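Local coordinates for carbohydrate binding protein, putative, cbp2D (Cellvibrio japonicus, PDB 7B21) that carries heme c in its X183 cytochrome domain and probably transfers electrons, consistent with a part in starting the reduction of lytic polysaccharide monooxygenases, at residues F61-M66 and Q77-I82; W65-Q68 and G72-T75. One frame throughout, in Å; residues are numbered along the deposited sequence. Where two conformers were deposited one is given.

Interaction 1. Residues F61-M66 and Q77-I82. With NA (sodium ion), chain C; HEC (heme c), chain B.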
# COMPACT_ATOMS: atom_id res chain seq x y z
N PHE A 61 3.94 -0.26 -7.87
CA PHE A 61 2.69 -1.06 -7.83
C PHE A 61 1.55 -0.18 -7.35
O PHE A 61 0.47 -0.18 -7.90
CB PHE A 61 2.92 -2.27 -6.92
CG PHE A 61 1.66 -3.09 -6.71
CD1 PHE A 61 0.68 -2.69 -5.81
CD2 PHE A 61 1.48 -4.28 -7.39
CE1 PHE A 61 -0.46 -3.45 -5.63
CE2 PHE A 61 0.37 -5.07 -7.16
CZ PHE A 61 -0.61 -4.64 -6.28
N ILE A 62 1.80 0.54 -6.27
CA ILE A 62 0.75 1.41 -5.68
C ILE A 62 0.36 2.47 -6.70
O ILE A 62 -0.84 2.71 -6.96
CB ILE A 62 1.19 2.00 -4.34
CG1 ILE A 62 1.37 0.90 -3.29
CG2 ILE A 62 0.22 3.08 -3.88
CD1 ILE A 62 2.08 1.35 -2.05
N SER A 63 1.33 3.15 -7.28
CA SER A 63 1.01 4.20 -8.27
C SER A 63 0.13 3.62 -9.37
O SER A 63 -0.88 4.22 -9.71
CB SER A 63 2.25 4.82 -8.85
OG SER A 63 2.90 5.61 -7.87
N MET A 64 0.54 2.49 -9.95
CA MET A 64 -0.17 1.92 -11.10
C MET A 64 -1.54 1.36 -10.74
O MET A 64 -2.48 1.49 -11.53
CB MET A 64 0.67 0.79 -11.66
CG MET A 64 1.93 1.22 -12.35
SD MET A 64 2.93 -0.19 -12.94
CE MET A 64 1.87 -0.76 -14.27
N TRP A 65 -1.66 0.70 -9.59
CA TRP A 65 -2.76 -0.25 -9.40
C TRP A 65 -3.66 0.09 -8.21
O TRP A 65 -4.71 -0.57 -8.10
CB TRP A 65 -2.24 -1.68 -9.25
CG TRP A 65 -1.50 -2.19 -10.43
CD1 TRP A 65 -0.16 -2.41 -10.52
CD2 TRP A 65 -2.05 -2.53 -11.72
NE1 TRP A 65 0.17 -2.88 -11.77
CE2 TRP A 65 -0.97 -2.97 -12.52
CE3 TRP A 65 -3.35 -2.60 -12.21
CZ2 TRP A 65 -1.15 -3.41 -13.82
CZ3 TRP A 65 -3.52 -3.08 -13.49
CH2 TRP A 65 -2.43 -3.46 -14.29
N MET A 66 -3.30 1.01 -7.33
CA MET A 66 -4.07 1.18 -6.09
C MET A 66 -4.34 2.65 -5.85
O MET A 66 -3.58 3.53 -6.24
CB MET A 66 -3.32 0.56 -4.91
CG MET A 66 -3.14 -0.95 -5.03
SD MET A 66 -4.69 -1.88 -4.87
CE MET A 66 -4.42 -3.13 -6.11
N GLN A 77 4.57 10.97 -4.51
CA GLN A 77 4.92 10.98 -3.08
C GLN A 77 3.93 10.15 -2.25
O GLN A 77 4.35 9.54 -1.26
CB GLN A 77 5.02 12.42 -2.57
CG GLN A 77 5.69 12.53 -1.22
CD GLN A 77 7.15 12.19 -1.20
OE1 GLN A 77 7.96 12.79 -1.92
NE2 GLN A 77 7.55 11.24 -0.36
N CYS A 78 2.65 10.17 -2.59
CA CYS A 78 1.67 9.33 -1.88
C CYS A 78 2.13 7.90 -1.89
O CYS A 78 2.14 7.20 -0.86
CB CYS A 78 0.30 9.47 -2.55
SG CYS A 78 -0.95 8.36 -1.86
N ALA A 79 2.50 7.40 -3.07
CA ALA A 79 2.90 6.01 -3.23
C ALA A 79 4.20 5.72 -2.48
O ALA A 79 4.33 4.66 -1.85
CB ALA A 79 3.00 5.67 -4.71
N ALA A 80 5.15 6.65 -2.54
CA ALA A 80 6.39 6.49 -1.79
C ALA A 80 6.14 6.43 -0.28
O ALA A 80 6.73 5.63 0.42
CB ALA A 80 7.34 7.61 -2.14
N ASP A 81 5.29 7.32 0.21
CA ASP A 81 4.99 7.37 1.64
C ASP A 81 4.30 6.09 2.08
O ASP A 81 4.63 5.52 3.14
CB ASP A 81 4.14 8.59 1.96
CG ASP A 81 4.85 9.93 1.86
OD1 ASP A 81 6.10 9.96 1.76
OD2 ASP A 81 4.15 10.93 1.95
N ILE A 82 3.29 5.64 1.33
CA ILE A 82 2.59 4.43 1.77
C ILE A 82 3.53 3.22 1.65
O ILE A 82 3.48 2.37 2.53
CB ILE A 82 1.26 4.25 1.02
CG1 ILE A 82 0.28 5.38 1.30
CG2 ILE A 82 0.65 2.91 1.43
CD1 ILE A 82 -1.02 5.30 0.57
NA NA C . -2.18 4.58 -7.67
FE HEC B . -4.84 -2.89 -2.78
CHA HEC B . -3.42 -5.79 -3.87
CHB HEC B . -1.80 -1.77 -1.78
CHC HEC B . -6.24 0.08 -1.94
CHD HEC B . -7.91 -4.15 -3.46
NA HEC B . -3.01 -3.63 -2.81
C1A HEC B . -2.60 -4.89 -3.22
C2A HEC B . -1.23 -5.11 -2.90
C3A HEC B . -0.76 -3.98 -2.35
C4A HEC B . -1.88 -3.06 -2.28
CMA HEC B . 0.63 -3.65 -1.93
CAA HEC B . -0.46 -6.39 -3.14
CBA HEC B . -0.58 -7.34 -1.93
CGA HEC B . 0.24 -8.58 -1.98
O1A HEC B . 1.00 -8.79 -2.93
O2A HEC B . 0.14 -9.36 -0.98
NB HEC B . -4.15 -1.16 -2.03
C1B HEC B . -2.85 -0.88 -1.67
C2B HEC B . -2.75 0.46 -1.20
C3B HEC B . -3.98 1.03 -1.30
C4B HEC B . -4.87 -0.05 -1.78
CMB HEC B . -1.50 1.13 -0.72
CAB HEC B . -4.40 2.43 -1.01
CBB HEC B . -3.69 3.46 -1.85
NC HEC B . -6.68 -2.17 -2.71
C1C HEC B . -7.09 -0.95 -2.30
C2C HEC B . -8.52 -0.85 -2.26
C3C HEC B . -9.00 -2.08 -2.61
C4C HEC B . -7.87 -2.89 -2.93
CMC HEC B . -9.28 0.36 -1.80
CAC HEC B . -10.42 -2.57 -2.61
CBC HEC B . -11.40 -1.79 -3.38
ND HEC B . -5.52 -4.59 -3.59
C1D HEC B . -6.82 -4.92 -3.83
C2D HEC B . -6.89 -6.17 -4.56
C3D HEC B . -5.64 -6.61 -4.74
C4D HEC B . -4.77 -5.63 -4.08
CMD HEC B . -8.17 -6.82 -5.01
CAD HEC B . -5.17 -7.75 -5.57
CBD HEC B . -4.76 -7.20 -7.00
CGD HEC B . -4.43 -8.27 -7.99
O1D HEC B . -3.24 -8.66 -8.12
O2D HEC B . -5.39 -8.75 -8.68
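I62 and A79 face each other where the segments of helix 58-65 and helix 76-86 pass at 8.8 Å between axes, their N-to-C directions 132° apart and the two CA atoms 5.6 Å apart. A79 suits this near approach because its single methyl takes I62 CG2 at 3.9 Å. The I62 branches divide the work: CG2, anti to the backbone N, lies against A79, while CG1 sits beside the backbone N and anti to the carbonyl carbon (chi1 -65°) and runs on to CD1, which meets I82 CG2 at 4.1 Å. Both isoleucines then close on one heme methyl, I82 CG2 standing 3.5 Å from HEC CMB, walling the porphyrin rim with apolar branches. On the same helix F61 brings CE1 obliquely against the pyrrole carbon HEC C2A, and W65 CD1 lies over one face of the F61 ring, offset toward the rim. Past the last helical turn, M66 SD binds the heme iron at 2.3 Å, with H23 as the other axial ligand. The carbonyl oxygens of I62, S63 and M66 turn to a sodium ion, whose shell E71 and C74 complete. Two helices packed beside a heme with His-Met ligation are typical of the class I cytochrome c fold.

Interaction 2. Residues W65-Q68 and G72-T75. With NA (sodium ion), chain C; HEC (heme c), chain B.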
# COMPACT_ATOMS: atom_id res chain seq x y z
N TRP A 65 -1.66 0.70 -9.59
CA TRP A 65 -2.76 -0.25 -9.40
C TRP A 65 -3.66 0.09 -8.21
O TRP A 65 -4.71 -0.57 -8.10
CB TRP A 65 -2.24 -1.68 -9.25
CG TRP A 65 -1.50 -2.19 -10.43
CD1 TRP A 65 -0.16 -2.41 -10.52
CD2 TRP A 65 -2.05 -2.53 -11.72
NE1 TRP A 65 0.17 -2.88 -11.77
CE2 TRP A 65 -0.97 -2.97 -12.52
CE3 TRP A 65 -3.35 -2.60 -12.21
CZ2 TRP A 65 -1.15 -3.41 -13.82
CZ3 TRP A 65 -3.52 -3.08 -13.49
CH2 TRP A 65 -2.43 -3.46 -14.29
N MET A 66 -3.30 1.01 -7.33
CA MET A 66 -4.07 1.18 -6.09
C MET A 66 -4.34 2.65 -5.85
O MET A 66 -3.58 3.53 -6.24
CB MET A 66 -3.32 0.56 -4.91
CG MET A 66 -3.14 -0.95 -5.03
SD MET A 66 -4.69 -1.88 -4.87
CE MET A 66 -4.42 -3.13 -6.11
N PRO A 67 -5.43 3.00 -5.15
CA PRO A 67 -6.49 2.08 -4.73
C PRO A 67 -7.22 1.52 -5.95
O PRO A 67 -7.45 2.23 -6.91
CB PRO A 67 -7.43 2.97 -3.89
CG PRO A 67 -7.25 4.36 -4.48
CD PRO A 67 -5.78 4.39 -4.88
N GLN A 68 -7.57 0.26 -5.89
CA GLN A 68 -8.21 -0.39 -7.03
C GLN A 68 -9.58 0.25 -7.22
O GLN A 68 -10.38 0.34 -6.29
CB GLN A 68 -8.18 -1.89 -6.79
CG GLN A 68 -8.64 -2.66 -8.01
CD GLN A 68 -8.05 -4.04 -8.15
OE1 GLN A 68 -6.83 -4.26 -8.26
NE2 GLN A 68 -8.94 -5.03 -8.23
N GLY A 72 -5.45 6.52 -10.05
CA GLY A 72 -4.76 7.78 -10.20
C GLY A 72 -4.73 8.62 -8.96
O GLY A 72 -3.99 9.61 -8.94
N SER A 73 -5.46 8.24 -7.91
CA SER A 73 -5.56 9.08 -6.70
C SER A 73 -4.30 8.99 -5.84
O SER A 73 -4.09 9.90 -5.09
CB SER A 73 -6.85 8.86 -5.95
OG SER A 73 -6.92 7.54 -5.44
N CYS A 74 -3.47 7.96 -5.98
CA CYS A 74 -2.23 7.82 -5.18
C CYS A 74 -1.11 7.45 -6.11
O CYS A 74 -1.08 6.30 -6.60
CB CYS A 74 -2.38 6.80 -4.07
SG CYS A 74 -0.92 6.66 -3.00
N THR A 75 -0.22 8.41 -6.37
CA THR A 75 0.96 8.24 -7.22
C THR A 75 2.09 9.00 -6.53
O THR A 75 1.89 9.60 -5.48
CB THR A 75 0.71 8.76 -8.64
OG1 THR A 75 0.50 10.17 -8.57
CG2 THR A 75 -0.47 8.10 -9.32
NA NA C . -2.18 4.58 -7.67
FE HEC B . -4.84 -2.89 -2.78
CHA HEC B . -3.42 -5.79 -3.87
CHB HEC B . -1.80 -1.77 -1.78
CHC HEC B . -6.24 0.08 -1.94
CHD HEC B . -7.91 -4.15 -3.46
NA HEC B . -3.01 -3.63 -2.81
C1A HEC B . -2.60 -4.89 -3.22
C2A HEC B . -1.23 -5.11 -2.90
C3A HEC B . -0.76 -3.98 -2.35
C4A HEC B . -1.88 -3.06 -2.28
CMA HEC B . 0.63 -3.65 -1.93
CAA HEC B . -0.46 -6.39 -3.14
CBA HEC B . -0.58 -7.34 -1.93
CGA HEC B . 0.24 -8.58 -1.98
O1A HEC B . 1.00 -8.79 -2.93
O2A HEC B . 0.14 -9.36 -0.98
NB HEC B . -4.15 -1.16 -2.03
C1B HEC B . -2.85 -0.88 -1.67
C2B HEC B . -2.75 0.46 -1.20
C3B HEC B . -3.98 1.03 -1.30
C4B HEC B . -4.87 -0.05 -1.78
CMB HEC B . -1.50 1.13 -0.72
CAB HEC B . -4.40 2.43 -1.01
CBB HEC B . -3.69 3.46 -1.85
NC HEC B . -6.68 -2.17 -2.71
C1C HEC B . -7.09 -0.95 -2.30
C2C HEC B . -8.52 -0.85 -2.26
C3C HEC B . -9.00 -2.08 -2.61
C4C HEC B . -7.87 -2.89 -2.93
CMC HEC B . -9.28 0.36 -1.80
CAC HEC B . -10.42 -2.57 -2.61
CBC HEC B . -11.40 -1.79 -3.38
ND HEC B . -5.52 -4.59 -3.59
C1D HEC B . -6.82 -4.92 -3.83
C2D HEC B . -6.89 -6.17 -4.56
C3D HEC B . -5.64 -6.61 -4.74
C4D HEC B . -4.77 -5.63 -4.08
CMD HEC B . -8.17 -6.82 -5.01
CAD HEC B . -5.17 -7.75 -5.57
CBD HEC B . -4.76 -7.20 -7.00
CGD HEC B . -4.43 -8.27 -7.99
O1D HEC B . -3.24 -8.66 -8.12
O2D HEC B . -5.39 -8.75 -8.68
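Metal coordination joins M66 to C74: their carbonyl oxygens, 3.7 Å apart, both bind the sodium ion, M66 O at 2.3 Å and C74 O at the same length. The cation probably offsets the repulsion between two such close oxygens, and E71 O is the further ligand from this loop. Backbone oxygens serve here whatever the side chain, which frees M66 to send its sulfur to the iron and C74 to form a disulfide with C78. That disulfide ties the loop to the start of helix 76-86. This is the methionine-ligand loop of a cytochrome c, here drawn in around a cation. Van der Waals contact centres on P67, which follows a cis peptide bond, a geometry proline tolerates more readily than other residues. CG and CD of P67 are the ring atoms that meet S73 and C74, with CD 4.2 Å from C74 CB, while P67 CA approaches the heme meso carbon HEC CHC at 3.4 Å. Q68 CB lies 4.0 Å from HEC C4C. As for hydrogen bonding, S73 OG, in one of its two conformers, turns to N70 O within the same loop, and Q68 OE1, likewise in one conformer of two, bonds with H49 NE2.

Interactions 1 and 2 lie with their centres 6 Å apart on the same side of the chain's centre, and they share W65 and M66. Along the chain, helix 58-65 leads into the loop carrying both segments of interaction 2, and helix 76-86 follows to supply the second half of interaction 1. The sodium ion spans the two, taking ligands from the helix end and from the loop. C74 SG packs against I62 CG2, A79 N and I82 CD1 at the junction. The end of helix 58-65 and the loop lie on the methionine side of the heme, helix 76-86 borders its rim, and the sodium ion sits behind M66, probably steadying the iron ligand.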